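Local atomic coordinates of agarase (Pseudoalteromonas fuliginea, PDB entry 6XJ9), a protein that probably hydrolyses agarose, as a glycoside hydrolase from a marine bacterium. Residues A[478-483]-A[596-601]. Sequence-based numbering, arbitrary orientation.
Sequences PEFTVR and DKYFSV
Phe480 and Val601 face each other where the first turn of helix 478-495 packs against the middle of helix 584-609. The Phe480 ring reaches across to the valine. Its CE2 lies 3.6 Å from CG1 of Val601, an apolar contact made obliquely to the ring. CG of Phe480 stands anti to the backbone N (chi1 174°), which carries the ring out to the second helix. The tip of the ring goes further and meets Tyr598, one turn before Val601. Phe480 CZ is 3.7 Å from Tyr598 CD1. These two rings touch rim to rim, with planes at 37°, and neither lies over the other's face. Thr481 closes the other end of the patch. Its OG1 rests 3.4 Å from Val601 CG2 and 3.6 Å from Val601 CG1. Val601 CG1 thus touches both the Phe480 ring and the Thr481 hydroxyl oxygen, while CG2 meets the hydroxyl oxygen. The nearest CA atoms across the pair are those of Thr481 and Val601, 6.1 Å apart. With Phe480 cut back to an alanine, a gap would probably open beside Val601 CG1, and Tyr598 CD1 would lose the ring it touches on this side. Other rings extend the cluster: Phe459 meets Phe480 edge-to-face, and Phe512 does the same with Tyr598. The Tyr598 hydroxyl is hydrogen-bonded to Asp507, so its polar end is satisfied away from the helix pair. The axes of the two short segments come within 10.7 Å and cross at -36°, heading broadly the same way. The packing sets helices 478-495 and 584-609 side by side, consistent with the outer helical layer of the (beta/alpha)8-barrel expected for the catalytic domain of a family 50 glycoside hydrolase.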
ATOM      1  N   PRO A 478      18.762  42.619 -29.213  1.00 26.71           N
ATOM      2  CA  PRO A 478      18.284  41.953 -30.429  1.00 26.49           C
ATOM      3  C   PRO A 478      18.765  40.509 -30.530  1.00 26.64           C
ATOM      4  O   PRO A 478      18.017  39.654 -30.981  1.00 27.14           O
ATOM      5  CB  PRO A 478      18.809  42.846 -31.565  1.00 27.44           C
ATOM      6  CG  PRO A 478      18.848  44.227 -30.931  1.00 28.20           C
ATOM      7  CD  PRO A 478      19.245  43.984 -29.486  1.00 27.08           C
ATOM      8  N   GLU A 479      19.990  40.234 -30.059  1.00 27.18           N
ATOM      9  CA  GLU A 479      20.510  38.876 -30.102  1.00 27.52           C
ATOM     10  C   GLU A 479      19.613  37.917 -29.312  1.00 25.92           C
ATOM     11  O   GLU A 479      19.592  36.732 -29.626  1.00 26.74           O
ATOM     12  CB  GLU A 479      21.976  38.808 -29.656  1.00 31.90           C
ATOM     13  CG  GLU A 479      22.597  37.413 -29.743  1.00 35.11           C
ATOM     14  CD  GLU A 479      22.756  36.790 -31.128  1.00 38.47           C
ATOM     15  OE1 GLU A 479      22.631  37.534 -32.138  1.00 38.96           O
ATOM     16  OE2 GLU A 479      22.998  35.552 -31.200  1.00 34.65           O
ATOM     17  N   PHE A 480      18.889  38.406 -28.289  1.00 23.87           N
ATOM     18  CA  PHE A 480      18.020  37.509 -27.534  1.00 23.47           C
ATOM     19  C   PHE A 480      16.920  36.991 -28.457  1.00 22.57           C
ATOM     20  O   PHE A 480      16.589  35.812 -28.440  1.00 22.58           O
ATOM     21  CB  PHE A 480      17.436  38.130 -26.253  1.00 22.29           C
ATOM     22  CG  PHE A 480      16.423  37.231 -25.573  1.00 21.69           C
ATOM     23  CD1 PHE A 480      16.832  36.107 -24.865  1.00 20.80           C
ATOM     24  CD2 PHE A 480      15.054  37.466 -25.682  1.00 21.61           C
ATOM     25  CE1 PHE A 480      15.913  35.266 -24.253  1.00 20.86           C
ATOM     26  CE2 PHE A 480      14.134  36.621 -25.077  1.00 20.17           C
ATOM     27  CZ  PHE A 480      14.562  35.519 -24.363  1.00 19.91           C
ATOM     28  N   THR A 481      16.386  37.884 -29.291  1.00 23.05           N
ATOM     29  CA  THR A 481      15.349  37.515 -30.243  1.00 22.79           C
ATOM     30  C   THR A 481      15.884  36.511 -31.263  1.00 23.47           C
ATOM     31  O   THR A 481      15.196  35.546 -31.587  1.00 22.92           O
ATOM     32  CB  THR A 481      14.719  38.767 -30.863  1.00 22.62           C
ATOM     33  OG1 THR A 481      14.067  39.431 -29.779  1.00 22.00           O
ATOM     34  CG2 THR A 481      13.742  38.448 -31.974  1.00 23.50           C
ATOM     35  N   VAL A 482      17.108  36.740 -31.765  1.00 23.93           N
ATOM     36  CA  VAL A 482      17.739  35.786 -32.670  1.00 24.66           C
ATOM     37  C   VAL A 482      17.756  34.400 -32.014  1.00 24.86           C
ATOM     38  O   VAL A 482      17.327  33.424 -32.619  1.00 23.78           O
ATOM     39  CB  VAL A 482      19.147  36.247 -33.117  1.00 25.01           C
ATOM     40  CG1 VAL A 482      19.855  35.206 -33.974  1.00 25.74           C
ATOM     41  CG2 VAL A 482      19.125  37.590 -33.835  1.00 24.33           C
ATOM     42  N   ARG A 483      18.204  34.323 -30.756  1.00 26.32           N
ATOM     43  CA  ARG A 483      18.414  33.042 -30.090  1.00 26.34           C
ATOM     44  C   ARG A 483      17.082  32.387 -29.720  1.00 24.66           C
ATOM     45  O   ARG A 483      16.970  31.159 -29.738  1.00 24.19           O
ATOM     46  CB  ARG A 483      19.347  33.205 -28.885  1.00 28.11           C
ATOM     47  CG  ARG A 483      20.820  33.366 -29.250  1.00 31.80           C
ATOM     48  CD  ARG A 483      21.517  32.020 -29.351  1.00 34.50           C
ATOM     49  NE  ARG A 483      21.318  31.293 -30.599  1.00 40.49           N
ATOM     50  CZ  ARG A 483      21.127  29.976 -30.712  1.00 36.41           C
ATOM     51  NH1 ARG A 483      21.057  29.207 -29.639  1.00 35.55           N
ATOM     52  NH2 ARG A 483      20.975  29.437 -31.909  1.00 37.47           N
ATOM     53  N   ASP A 596       7.242  41.189 -19.882  1.00 18.22           N
ATOM     54  CA  ASP A 596       6.393  41.340 -21.054  1.00 19.06           C
ATOM     55  C   ASP A 596       7.191  41.120 -22.343  1.00 18.52           C
ATOM     56  O   ASP A 596       6.709  40.473 -23.277  1.00 18.48           O
ATOM     57  CB  ASP A 596       5.685  42.694 -21.051  1.00 20.72           C
ATOM     58  CG  ASP A 596       4.937  42.928 -22.342  1.00 22.40           C
ATOM     59  OD1 ASP A 596       3.782  42.494 -22.436  1.00 22.83           O
ATOM     60  OD2 ASP A 596       5.535  43.510 -23.247  1.00 25.98           O
ATOM     61  N   LYS A 597       8.405  41.679 -22.393  1.00 18.07           N
ATOM     62  CA  LYS A 597       9.267  41.543 -23.556  1.00 18.11           C
ATOM     63  C   LYS A 597       9.768  40.103 -23.646  1.00 17.86           C
ATOM     64  O   LYS A 597       9.819  39.529 -24.736  1.00 18.03           O
ATOM     65  CB  LYS A 597      10.377  42.601 -23.531  1.00 19.39           C
ATOM     66  CG  LYS A 597      11.381  42.560 -24.684  1.00 19.00           C
ATOM     67  CD  LYS A 597      10.807  42.964 -26.036  1.00 19.90           C
ATOM     68  CE  LYS A 597      11.862  43.114 -27.121  1.00 20.21           C
ATOM     69  NZ  LYS A 597      11.244  43.225 -28.468  1.00 21.55           N
ATOM     70  N   TYR A 598      10.099  39.500 -22.498  1.00 16.96           N
ATOM     71  CA  TYR A 598      10.488  38.095 -22.516  1.00 16.97           C
ATOM     72  C   TYR A 598       9.418  37.267 -23.215  1.00 16.75           C
ATOM     73  O   TYR A 598       9.720  36.523 -24.153  1.00 17.82           O
ATOM     74  CB  TYR A 598      10.752  37.493 -21.130  1.00 15.78           C
ATOM     75  CG  TYR A 598      10.952  35.994 -21.171  1.00 16.44           C
ATOM     76  CD1 TYR A 598      12.150  35.455 -21.614  1.00 16.70           C
ATOM     77  CD2 TYR A 598       9.956  35.105 -20.796  1.00 15.73           C
ATOM     78  CE1 TYR A 598      12.362  34.088 -21.677  1.00 16.78           C
ATOM     79  CE2 TYR A 598      10.154  33.728 -20.848  1.00 15.93           C
ATOM     80  CZ  TYR A 598      11.364  33.219 -21.286  1.00 16.90           C
ATOM     81  OH  TYR A 598      11.594  31.870 -21.367  1.00 18.01           O
ATOM     82  N   PHE A 599       8.180  37.364 -22.710  1.00 16.22           N
ATOM     83  CA  PHE A 599       7.107  36.511 -23.196  1.00 16.84           C
ATOM     84  C   PHE A 599       6.697  36.874 -24.618  1.00 17.21           C
ATOM     85  O   PHE A 599       6.268  36.002 -25.367  1.00 16.81           O
ATOM     86  CB  PHE A 599       5.946  36.460 -22.199  1.00 16.42           C
ATOM     87  CG  PHE A 599       6.289  35.622 -20.993  1.00 16.59           C
ATOM     88  CD1 PHE A 599       6.308  34.236 -21.085  1.00 16.33           C
ATOM     89  CD2 PHE A 599       6.634  36.214 -19.781  1.00 16.71           C
ATOM     90  CE1 PHE A 599       6.658  33.455 -19.992  1.00 16.86           C
ATOM     91  CE2 PHE A 599       6.971  35.430 -18.687  1.00 16.26           C
ATOM     92  CZ  PHE A 599       6.995  34.055 -18.796  1.00 16.10           C
ATOM     93  N   SER A 600       6.822  38.160 -24.968  1.00 16.77           N
ATOM     94  CA  SER A 600       6.475  38.624 -26.299  1.00 17.44           C
ATOM     95  C   SER A 600       7.415  37.996 -27.324  1.00 18.39           C
ATOM     96  O   SER A 600       6.968  37.561 -28.382  1.00 17.58           O
ATOM     97  CB  SER A 600       6.533  40.128 -26.349  1.00 19.78           C
ATOM     98  OG  SER A 600       6.239  40.577 -27.656  1.00 23.37           O
ATOM     99  N   VAL A 601       8.717  37.967 -26.988  1.00 16.66           N
ATOM    100  CA  VAL A 601       9.724  37.406 -27.870  1.00 17.25           C
ATOM    101  C   VAL A 601       9.458  35.910 -28.032  1.00 17.88           C
ATOM    102  O   VAL A 601       9.438  35.394 -29.154  1.00 20.09           O
ATOM    103  CB  VAL A 601      11.157  37.716 -27.380  1.00 16.90           C
ATOM    104  CG1 VAL A 601      12.188  36.846 -28.061  1.00 17.22           C
ATOM    105  CG2 VAL A 601      11.503  39.188 -27.587  1.00 17.89           C
TER